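Local coordinates for CLIP-associating protein (PDB 4G3A), which tracks microtubule plus ends and promotes the stabilisation of dynamic microtubules for spindle formation and kinetochore attachment, here represented by its N-terminal TOG-like domain, at residues D10-Q15 with E29-F34; V23-A28 with F63-K68; P56-S61 with I96-D101; E75-L80 with M118-L123. One frame throughout, in Å; residues are numbered along the deposited sequence.

Interaction 1 (D10-Q15 with E29-F34); sequences DGFIQQ and EDLVTF
Phe12 carries this contact, reaching from helix 9-18 to the backbone and side chains of Asp30, Leu31 and Phe34 on helix 21-36. Its CG stands anti to the carbonyl carbon (chi1 -80°), which sends the ring across the gap between the axes of segments 10-15 and 29-34, 11.1 Å apart at their closest.

The first kind of contact is CH-pi. Leu31 CA sits over one face of the ring, 4.0 Å from the centroid of Phe12, and Leu31 CG lies above the same face, displaced toward the rim. The amide of Leu31 is met too: Phe12 CE1 comes to 3.4 Å from Leu31 N.

The second is aromatic. Phe12 turns an edge toward the face of Phe34 in an offset edge-to-face pair, with centroids 5.6 Å apart and planes at 62°. Phe12 CE2 comes to 3.9 Å from Phe34 CG, with Phe34 CB about as near.

What remains is apolar packing. Asp30 CB lies at the ring edge, in its plane, 4.0 Å from Phe12 CE1, while the carboxylate leads away from the contact. No hydrogen bond joins the two segments. An exchange of Phe12 for alanine would probably open a gap above Leu31 and leave the Phe34 ring without its aromatic mate.

Pro6 touches Phe12 from outside, and Leu31 rests on Leu54 and Trp57 of helix 47-58. With the N-to-C directions at 159°, the two segments form an antiparallel helical hairpin, the pairing from which alpha-solenoids such as TOG domains are built, here at the N-terminal end of the array.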
# COMPACT_ATOMS: atom_id res chain seq x y z
N ASP A 10 -20.39 -6.40 17.81
CA ASP A 10 -20.75 -5.47 18.87
C ASP A 10 -19.95 -5.76 20.14
O ASP A 10 -19.51 -4.84 20.83
CB ASP A 10 -22.26 -5.53 19.15
CG ASP A 10 -23.06 -4.74 18.14
OD1 ASP A 10 -22.61 -3.63 17.76
OD2 ASP A 10 -24.15 -5.21 17.73
N GLY A 11 -19.76 -7.04 20.43
CA GLY A 11 -18.94 -7.46 21.55
C GLY A 11 -17.51 -6.95 21.46
O GLY A 11 -16.96 -6.46 22.45
N PHE A 12 -16.89 -7.07 20.29
CA PHE A 12 -15.54 -6.56 20.09
C PHE A 12 -15.52 -5.04 20.29
O PHE A 12 -14.69 -4.51 21.02
CB PHE A 12 -15.00 -6.91 18.70
CG PHE A 12 -14.49 -8.32 18.58
CD1 PHE A 12 -13.25 -8.66 19.08
CD2 PHE A 12 -15.25 -9.29 17.95
CE1 PHE A 12 -12.77 -9.96 18.97
CE2 PHE A 12 -14.78 -10.59 17.83
CZ PHE A 12 -13.55 -10.93 18.35
N ILE A 13 -16.44 -4.36 19.62
CA ILE A 13 -16.51 -2.90 19.67
C ILE A 13 -16.60 -2.38 21.11
O ILE A 13 -15.90 -1.45 21.49
CB ILE A 13 -17.71 -2.38 18.86
CG1 ILE A 13 -17.53 -2.69 17.37
CG2 ILE A 13 -17.89 -0.88 19.09
CD1 ILE A 13 -18.83 -2.71 16.59
N GLN A 14 -17.46 -3.00 21.91
CA GLN A 14 -17.67 -2.55 23.28
C GLN A 14 -16.41 -2.69 24.14
O GLN A 14 -16.10 -1.81 24.95
CB GLN A 14 -18.85 -3.29 23.91
CG GLN A 14 -20.18 -3.00 23.24
CD GLN A 14 -21.21 -4.09 23.45
OE1 GLN A 14 -20.88 -5.18 23.93
NE2 GLN A 14 -22.45 -3.81 23.09
N GLN A 15 -15.68 -3.78 23.95
CA GLN A 15 -14.57 -4.12 24.82
C GLN A 15 -13.25 -3.46 24.42
O GLN A 15 -12.30 -3.45 25.19
CB GLN A 15 -14.39 -5.63 24.85
CG GLN A 15 -13.87 -6.16 26.17
CD GLN A 15 -13.57 -7.64 26.12
OE1 GLN A 15 -14.32 -8.42 25.52
NE2 GLN A 15 -12.46 -8.04 26.73
N GLU A 29 -6.02 -10.22 17.95
CA GLU A 29 -5.85 -11.49 17.26
C GLU A 29 -7.19 -12.15 16.99
O GLU A 29 -7.43 -12.69 15.91
CB GLU A 29 -4.95 -12.43 18.07
CG GLU A 29 -4.34 -13.56 17.26
CD GLU A 29 -3.71 -14.63 18.13
OE1 GLU A 29 -3.46 -14.36 19.32
OE2 GLU A 29 -3.46 -15.75 17.61
N ASP A 30 -8.08 -12.10 17.98
CA ASP A 30 -9.39 -12.74 17.85
C ASP A 30 -10.28 -12.02 16.86
O ASP A 30 -11.01 -12.65 16.09
CB ASP A 30 -10.07 -12.86 19.20
CG ASP A 30 -9.35 -13.81 20.14
OD1 ASP A 30 -8.67 -14.73 19.63
OD2 ASP A 30 -9.47 -13.63 21.37
N LEU A 31 -10.23 -10.69 16.88
CA LEU A 31 -10.97 -9.88 15.91
C LEU A 31 -10.62 -10.33 14.49
O LEU A 31 -11.50 -10.63 13.68
CB LEU A 31 -10.66 -8.39 16.10
CG LEU A 31 -11.62 -7.32 15.55
CD1 LEU A 31 -10.95 -5.96 15.47
CD2 LEU A 31 -12.11 -7.70 14.21
N VAL A 32 -9.33 -10.37 14.18
CA VAL A 32 -8.89 -10.82 12.86
C VAL A 32 -9.39 -12.24 12.55
O VAL A 32 -9.94 -12.49 11.48
CB VAL A 32 -7.35 -10.75 12.72
CG1 VAL A 32 -6.93 -11.34 11.39
CG2 VAL A 32 -6.88 -9.31 12.84
N THR A 33 -9.22 -13.15 13.50
CA THR A 33 -9.72 -14.51 13.33
C THR A 33 -11.21 -14.50 13.02
O THR A 33 -11.67 -15.20 12.11
CB THR A 33 -9.49 -15.35 14.59
OG1 THR A 33 -8.08 -15.55 14.77
CG2 THR A 33 -10.17 -16.71 14.45
N PHE A 34 -11.96 -13.71 13.77
CA PHE A 34 -13.41 -13.62 13.60
C PHE A 34 -13.77 -13.17 12.19
O PHE A 34 -14.56 -13.82 11.51
CB PHE A 34 -13.99 -12.65 14.63
CG PHE A 34 -15.48 -12.48 14.53
CD1 PHE A 34 -16.34 -13.26 15.29
CD2 PHE A 34 -16.03 -11.54 13.67
CE1 PHE A 34 -17.71 -13.11 15.20
CE2 PHE A 34 -17.40 -11.38 13.57
CZ PHE A 34 -18.25 -12.17 14.34

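Interaction 2 (V23-A28 with F63-K68); sequences VKVQLA and FKIAQK
Ile65 reaches across to Lys24 and Val25, while one helical turn further on Lys68 meets Ala28; between them these few side chains make the contact between residues 23-28 of helix 21-36 and residues 63-68 of helix 63-80. The two segments run almost parallel, at 22°, with axes 9.5 Å apart, and their residues pair in step: Ile65 beside Val25, Lys68 beside Ala28.

Ile65 has the most surface covered. CG1 stands anti to the carbonyl carbon (chi1 -77°) and extends to bring CD1 over to the other helix, where this one methyl serves two neighbours. Ile65 CD1 touches Lys24 CB at 3.8 Å and Val25 CG1 at 4.0 Å, and the isoleucine meets both side chains at about a right angle.

Ala28 comes second, its small CB pointing toward the other helix. Ala28 CB packs on Lys68 CB at 3.7 Å, and Lys68 CG is little farther away. Beyond CG the lysine chain is folded rather than extended: Lys68 CD passes 4.0 Å from Ala28 O, and the ammonium end then leads away, toward a long, weak ion pair with Glu71. Trp57, on helix 47-58, touches Lys24, Ala28 and Ile65.

Nothing polar links the two segments. The lysines take part through their methylenes, and Lys24 also directs its amino group elsewhere, into a weak hydrogen bond with Met16 O. Adhesion therefore rests on van der Waals fit and on burial of the alanine and isoleucine, with the charged ends kept at the margin of the seam.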
# COMPACT_ATOMS: atom_id res chain seq x y z
N VAL A 23 -5.12 -7.66 27.56
CA VAL A 23 -6.10 -8.35 26.73
C VAL A 23 -6.23 -7.71 25.35
O VAL A 23 -6.91 -8.23 24.47
CB VAL A 23 -7.50 -8.39 27.39
CG1 VAL A 23 -7.44 -9.14 28.72
CG2 VAL A 23 -8.04 -6.98 27.60
N LYS A 24 -5.57 -6.58 25.17
CA LYS A 24 -5.70 -5.81 23.94
C LYS A 24 -5.19 -6.60 22.74
O LYS A 24 -5.82 -6.60 21.68
CB LYS A 24 -4.95 -4.48 24.07
CG LYS A 24 -5.70 -3.30 23.49
CD LYS A 24 -5.33 -2.01 24.20
CE LYS A 24 -6.05 -0.83 23.58
NZ LYS A 24 -7.46 -1.18 23.25
N VAL A 25 -4.07 -7.29 22.91
CA VAL A 25 -3.48 -8.06 21.82
C VAL A 25 -4.29 -9.30 21.51
O VAL A 25 -4.42 -9.69 20.35
CB VAL A 25 -2.01 -8.43 22.12
CG1 VAL A 25 -1.32 -7.30 22.88
CG2 VAL A 25 -1.94 -9.72 22.92
N GLN A 26 -4.85 -9.92 22.55
CA GLN A 26 -5.69 -11.09 22.36
C GLN A 26 -6.94 -10.71 21.59
O GLN A 26 -7.39 -11.41 20.68
CB GLN A 26 -6.05 -11.74 23.70
CG GLN A 26 -5.20 -12.93 24.04
CD GLN A 26 -5.24 -13.99 22.95
OE1 GLN A 26 -4.21 -14.51 22.52
NE2 GLN A 26 -6.45 -14.31 22.49
N LEU A 27 -7.53 -9.58 21.99
CA LEU A 27 -8.68 -9.01 21.32
C LEU A 27 -8.36 -8.78 19.83
O LEU A 27 -9.13 -9.15 18.94
CB LEU A 27 -9.04 -7.70 22.00
CG LEU A 27 -10.49 -7.22 22.01
CD1 LEU A 27 -11.43 -8.38 22.27
CD2 LEU A 27 -10.66 -6.15 23.08
N ALA A 28 -7.20 -8.19 19.56
CA ALA A 28 -6.79 -7.92 18.18
C ALA A 28 -6.68 -9.22 17.38
O ALA A 28 -7.20 -9.31 16.27
CB ALA A 28 -5.47 -7.17 18.14
N PHE A 63 3.16 -2.06 17.75
CA PHE A 63 3.13 -2.40 16.33
C PHE A 63 2.45 -3.74 16.05
O PHE A 63 1.97 -3.97 14.94
CB PHE A 63 4.54 -2.39 15.73
CG PHE A 63 5.41 -3.51 16.21
CD1 PHE A 63 5.20 -4.80 15.77
CD2 PHE A 63 6.43 -3.27 17.11
CE1 PHE A 63 5.99 -5.84 16.21
CE2 PHE A 63 7.23 -4.30 17.56
CZ PHE A 63 7.01 -5.58 17.11
N LYS A 64 2.41 -4.61 17.05
CA LYS A 64 1.69 -5.87 16.91
C LYS A 64 0.20 -5.58 16.74
O LYS A 64 -0.46 -6.16 15.88
CB LYS A 64 1.92 -6.77 18.12
CG LYS A 64 3.25 -7.50 18.11
CD LYS A 64 3.67 -7.89 19.52
CE LYS A 64 4.86 -8.84 19.49
NZ LYS A 64 5.81 -8.46 18.40
N ILE A 65 -0.31 -4.68 17.57
CA ILE A 65 -1.70 -4.27 17.50
C ILE A 65 -1.98 -3.43 16.25
O ILE A 65 -3.05 -3.54 15.64
CB ILE A 65 -2.10 -3.49 18.77
CG1 ILE A 65 -2.33 -4.46 19.93
CG2 ILE A 65 -3.35 -2.67 18.54
CD1 ILE A 65 -2.39 -3.79 21.28
N ALA A 66 -1.01 -2.61 15.86
CA ALA A 66 -1.13 -1.86 14.61
C ALA A 66 -1.24 -2.83 13.44
O ALA A 66 -2.09 -2.68 12.56
CB ALA A 66 0.07 -0.95 14.43
N GLN A 67 -0.39 -3.84 13.44
CA GLN A 67 -0.38 -4.81 12.36
C GLN A 67 -1.72 -5.54 12.27
O GLN A 67 -2.24 -5.77 11.18
CB GLN A 67 0.76 -5.81 12.54
CG GLN A 67 0.75 -6.94 11.53
CD GLN A 67 2.02 -7.74 11.58
OE1 GLN A 67 3.08 -7.22 11.92
NE2 GLN A 67 1.92 -9.03 11.25
N LYS A 68 -2.27 -5.90 13.43
CA LYS A 68 -3.54 -6.61 13.47
C LYS A 68 -4.68 -5.72 12.99
O LYS A 68 -5.58 -6.20 12.32
CB LYS A 68 -3.82 -7.13 14.88
CG LYS A 68 -2.85 -8.19 15.37
CD LYS A 68 -3.36 -9.60 15.09
CE LYS A 68 -2.56 -10.27 13.99
NZ LYS A 68 -1.10 -10.01 14.13

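Interaction 3 (P56-S61 with I96-D101); sequences PWLTGS and IDRLGD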
# COMPACT_ATOMS: atom_id res chain seq x y z
N PRO A 56 -7.07 3.98 16.85
CA PRO A 56 -5.99 4.08 17.85
C PRO A 56 -5.00 2.91 17.77
O PRO A 56 -3.83 3.08 18.12
CB PRO A 56 -6.75 4.05 19.18
CG PRO A 56 -8.09 4.61 18.86
CD PRO A 56 -8.40 4.11 17.47
N TRP A 57 -5.46 1.74 17.35
CA TRP A 57 -4.57 0.60 17.17
C TRP A 57 -3.63 0.89 16.00
O TRP A 57 -2.41 0.73 16.08
CB TRP A 57 -5.39 -0.66 16.87
CG TRP A 57 -6.20 -1.20 18.03
CD1 TRP A 57 -6.42 -0.61 19.24
CD2 TRP A 57 -6.88 -2.46 18.07
NE1 TRP A 57 -7.21 -1.42 20.03
CE2 TRP A 57 -7.50 -2.56 19.34
CE3 TRP A 57 -7.04 -3.52 17.16
CZ2 TRP A 57 -8.25 -3.67 19.71
CZ3 TRP A 57 -7.78 -4.62 17.54
CH2 TRP A 57 -8.39 -4.69 18.80
N LEU A 58 -4.22 1.30 14.88
CA LEU A 58 -3.44 1.55 13.68
C LEU A 58 -2.45 2.69 13.90
O LEU A 58 -1.28 2.57 13.55
CB LEU A 58 -4.38 1.89 12.52
CG LEU A 58 -3.70 2.28 11.21
CD1 LEU A 58 -2.91 1.10 10.68
CD2 LEU A 58 -4.74 2.74 10.21
N THR A 59 -2.93 3.79 14.48
CA THR A 59 -2.09 4.96 14.72
C THR A 59 -1.29 4.84 16.02
O THR A 59 -0.71 5.82 16.49
CB THR A 59 -2.94 6.24 14.78
OG1 THR A 59 -3.71 6.25 15.98
CG2 THR A 59 -3.86 6.32 13.57
N GLY A 60 -1.26 3.64 16.60
CA GLY A 60 -0.70 3.44 17.92
C GLY A 60 0.79 3.14 17.97
O GLY A 60 1.46 3.07 16.94
N SER A 61 1.30 2.96 19.19
CA SER A 61 2.73 2.75 19.42
C SER A 61 3.08 1.27 19.56
O SER A 61 4.26 0.90 19.53
CB SER A 61 3.17 3.51 20.67
OG SER A 61 4.23 2.85 21.35
N ILE A 96 -0.32 4.54 4.85
CA ILE A 96 0.85 5.09 4.17
C ILE A 96 2.04 5.20 5.13
O ILE A 96 3.13 4.70 4.82
CB ILE A 96 0.54 6.48 3.57
CG1 ILE A 96 -0.40 6.33 2.36
CG2 ILE A 96 1.84 7.22 3.19
CD1 ILE A 96 -0.89 7.65 1.80
N ASP A 97 1.83 5.83 6.28
CA ASP A 97 2.87 5.94 7.29
C ASP A 97 3.45 4.58 7.66
O ASP A 97 4.65 4.46 7.92
CB ASP A 97 2.35 6.64 8.55
CG ASP A 97 2.20 8.14 8.36
OD1 ASP A 97 2.76 8.69 7.39
OD2 ASP A 97 1.52 8.77 9.19
N ARG A 98 2.62 3.54 7.70
CA ARG A 98 3.10 2.21 8.07
C ARG A 98 3.95 1.57 6.96
O ARG A 98 4.63 0.56 7.20
CB ARG A 98 1.94 1.30 8.44
CG ARG A 98 1.20 1.70 9.71
CD ARG A 98 2.06 1.47 10.95
NE ARG A 98 1.44 2.05 12.15
CZ ARG A 98 1.92 1.93 13.39
NH1 ARG A 98 3.03 1.24 13.61
NH2 ARG A 98 1.28 2.50 14.41
N LEU A 99 3.91 2.13 5.76
CA LEU A 99 4.81 1.63 4.72
C LEU A 99 6.23 1.89 5.18
O LEU A 99 7.15 1.20 4.75
CB LEU A 99 4.55 2.32 3.38
CG LEU A 99 3.22 2.02 2.70
CD1 LEU A 99 3.05 2.89 1.47
CD2 LEU A 99 3.11 0.53 2.35
N GLY A 100 6.41 2.87 6.06
CA GLY A 100 7.73 3.23 6.54
C GLY A 100 8.10 2.59 7.87
O GLY A 100 9.13 2.92 8.46
N ASP A 101 7.27 1.67 8.34
CA ASP A 101 7.50 1.04 9.63
C ASP A 101 8.82 0.28 9.63
O ASP A 101 9.19 -0.31 8.62
CB ASP A 101 6.36 0.10 9.99
CG ASP A 101 6.24 -0.11 11.48
OD1 ASP A 101 5.46 0.61 12.12
OD2 ASP A 101 6.94 -1.00 12.00
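The guanidinium of Arg98 meets residues 56-61 along its edge, where the carbonyl oxygens of Leu58 and Gly60 lie near its plane with Thr59 C between them. NH2 takes both oxygens. The bond from Arg98 NH2 to Gly60 O is 2.6 Å long, with the acceptor only 6° out of the guanidinium plane. The bond from Arg98 NH2 to Leu58 O, 2.7 Å, is less well aligned, the oxygen sitting 27° out of that plane; NE adds a weak bond to the same oxygen.

A bend at chi2 (-70°) swings the guanidinium toward these carbonyls, and Leu58 CD1 approaches Arg98 CG to 4.3 Å. On the far end of the group, Arg98 NH1 forms a salt bridge with Asp101 OD1, 2.9 Å away, and OD2 of the same carboxylate accepts from Arg103 N. All three nitrogens have a partner, NE only weakly, which should limit rotation of the group. Its positive charge probably also suits the carbonyl-rich C-terminal end of helix 47-58.

Ala66 and Val106 touch the arginine side chain. The bonds tie the turn inside HEAT repeat 1 to the one inside HEAT repeat 2, along the edge of intra-repeat turns that TOG domains characteristically present to tubulin.

Interaction 4 (E75-L80 with M118-L123); sequences ELIKRL and MEHRVL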
# COMPACT_ATOMS: atom_id res chain seq x y z
N GLU A 75 -9.60 -7.53 6.24
CA GLU A 75 -10.77 -8.40 6.31
C GLU A 75 -12.08 -7.65 6.06
O GLU A 75 -12.96 -8.15 5.36
CB GLU A 75 -10.80 -9.17 7.64
CG GLU A 75 -9.64 -10.14 7.80
CD GLU A 75 -9.48 -11.07 6.60
OE1 GLU A 75 -10.50 -11.59 6.10
OE2 GLU A 75 -8.33 -11.27 6.16
N LEU A 76 -12.21 -6.45 6.62
CA LEU A 76 -13.37 -5.60 6.34
C LEU A 76 -13.45 -5.23 4.86
O LEU A 76 -14.53 -5.22 4.26
CB LEU A 76 -13.33 -4.32 7.19
CG LEU A 76 -13.46 -4.51 8.70
CD1 LEU A 76 -13.09 -3.23 9.44
CD2 LEU A 76 -14.87 -4.96 9.07
N ILE A 77 -12.30 -4.91 4.26
CA ILE A 77 -12.25 -4.60 2.84
C ILE A 77 -12.78 -5.79 2.05
O ILE A 77 -13.60 -5.62 1.15
CB ILE A 77 -10.82 -4.27 2.37
CG1 ILE A 77 -10.38 -2.91 2.92
CG2 ILE A 77 -10.73 -4.27 0.86
CD1 ILE A 77 -8.89 -2.78 2.95
N LYS A 78 -12.29 -6.98 2.37
CA LYS A 78 -12.73 -8.19 1.68
C LYS A 78 -14.24 -8.41 1.81
O LYS A 78 -14.90 -8.77 0.84
CB LYS A 78 -11.98 -9.41 2.18
CG LYS A 78 -10.51 -9.40 1.83
CD LYS A 78 -9.81 -10.55 2.50
CE LYS A 78 -8.33 -10.31 2.57
NZ LYS A 78 -7.67 -11.44 3.29
N ARG A 79 -14.78 -8.17 3.00
CA ARG A 79 -16.21 -8.36 3.23
C ARG A 79 -17.05 -7.22 2.68
O ARG A 79 -18.17 -7.44 2.21
CB ARG A 79 -16.51 -8.48 4.73
CG ARG A 79 -15.97 -9.71 5.39
CD ARG A 79 -16.42 -9.74 6.82
NE ARG A 79 -16.04 -10.98 7.48
CZ ARG A 79 -16.87 -11.98 7.74
NH1 ARG A 79 -18.16 -11.89 7.41
NH2 ARG A 79 -16.42 -13.06 8.34
N LEU A 80 -16.52 -6.00 2.75
CA LEU A 80 -17.30 -4.80 2.42
C LEU A 80 -17.18 -4.38 0.96
O LEU A 80 -18.09 -3.76 0.42
CB LEU A 80 -16.89 -3.63 3.31
CG LEU A 80 -17.74 -3.39 4.55
CD1 LEU A 80 -17.99 -4.68 5.28
CD2 LEU A 80 -17.08 -2.36 5.45
N MSE A 118 -7.64 -2.64 -3.95
CA MSE A 118 -7.77 -2.71 -5.40
C MSE A 118 -8.40 -4.03 -5.82
O MSE A 118 -9.31 -4.05 -6.63
CB MSE A 118 -6.40 -2.53 -6.06
CG MSE A 118 -5.81 -1.15 -5.83
SE MSE A 118 -4.11 -0.92 -6.80
CE MSE A 118 -2.98 -1.93 -5.58
N GLU A 119 -7.93 -5.14 -5.26
CA GLU A 119 -8.46 -6.43 -5.66
C GLU A 119 -9.97 -6.52 -5.38
O GLU A 119 -10.73 -7.02 -6.20
CB GLU A 119 -7.73 -7.59 -4.98
CG GLU A 119 -8.20 -8.97 -5.46
CD GLU A 119 -7.35 -10.12 -4.93
OE1 GLU A 119 -6.31 -9.88 -4.28
OE2 GLU A 119 -7.72 -11.29 -5.19
N HIS A 120 -10.39 -5.99 -4.24
CA HIS A 120 -11.80 -6.06 -3.87
C HIS A 120 -12.60 -4.83 -4.29
O HIS A 120 -13.71 -4.60 -3.81
CB HIS A 120 -11.95 -6.39 -2.38
CG HIS A 120 -11.25 -7.65 -2.01
ND1 HIS A 120 -11.85 -8.89 -2.11
CD2 HIS A 120 -9.98 -7.88 -1.62
CE1 HIS A 120 -10.99 -9.82 -1.76
NE2 HIS A 120 -9.84 -9.24 -1.47
N ARG A 121 -12.01 -4.04 -5.19
CA ARG A 121 -12.74 -2.98 -5.87
C ARG A 121 -13.29 -1.91 -4.93
O ARG A 121 -14.38 -1.37 -5.17
CB ARG A 121 -13.85 -3.55 -6.75
CG ARG A 121 -13.39 -4.58 -7.75
CD ARG A 121 -14.51 -4.94 -8.72
NE ARG A 121 -14.06 -5.87 -9.75
CZ ARG A 121 -13.49 -5.49 -10.89
NH1 ARG A 121 -13.30 -4.21 -11.14
NH2 ARG A 121 -13.11 -6.41 -11.77
N VAL A 122 -12.54 -1.57 -3.89
CA VAL A 122 -12.89 -0.42 -3.08
C VAL A 122 -12.82 0.82 -3.96
O VAL A 122 -13.70 1.67 -3.93
CB VAL A 122 -11.96 -0.26 -1.88
CG1 VAL A 122 -12.29 1.00 -1.12
CG2 VAL A 122 -12.06 -1.47 -0.99
N LEU A 123 -11.74 0.90 -4.74
CA LEU A 123 -11.57 1.93 -5.77
C LEU A 123 -10.67 1.39 -6.87
O LEU A 123 -9.92 0.44 -6.65
CB LEU A 123 -10.96 3.22 -5.19
CG LEU A 123 -9.88 3.22 -4.10
CD1 LEU A 123 -8.95 2.03 -4.14
CD2 LEU A 123 -9.10 4.53 -4.14
O HOH W 1 -14.88 -8.55 -1.90
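Lys78 sets its CG over the His120 ring, and its side-chain atoms can be taken in order. Lys78 CB begins at the ring's margin, 4.1 Å from His120 CE1. Lys78 CG makes the main touch, 3.4 Å from His120 NE2 and over one face of the imidazole, a CH-pi contact with 3.7 Å between Lys78 CG and the ring centroid. CD is already leaving, and from there the extended chain carries Lys78 NZ past the ring to a salt bridge with Glu75 OE2, 2.9 Å away on its own helix. Any effect of the lysine's charge on the imidazole is probably small, since Glu75 pairs with it.

Helices 63-80 and 104-119, in HEAT repeats 1 and 2, meet here close to their C-terminal ends. The second closes in a Schellman motif with Arg121 at positive phi, and the turn brings Val122 back toward the first helix. Val122 CG2 packs on Ile77 CG2 at 3.6 Å, the two side chains crossing at about a right angle, with Leu117 against both.

Replacing His120 by alanine would probably uncover the Lys78 methylenes and deprive the bridging water of its second partner. That water donates to Lys78 O at 2.7 Å and also bonds His120 ND1, at 3.1 Å, while Glu119 CG lies over the opposite face of the imidazole.

Interactions 1 and 2 share helix 21-36 and touch each other: Phe12 packs on Leu27, and Val32 on Lys68. All four contacts are partly buried; 1 and 2 have no exposed residue among those touching, 3 and 4 one each. Apolar packing alone holds the first two, antiparallel and aromatic in 1, nearly parallel and aliphatic in 2. Trp57, of interaction 3, is the link to interaction 2. Interactions 3 and 4 connect HEAT 1 with HEAT 2 without touching, 3 at the turns near the N-terminal end of helix 63-80, 4 at its C-terminal end. Interaction 3 is polar; interaction 4 is mixed, a CH-pi contact and an apolar pair with one water bridge.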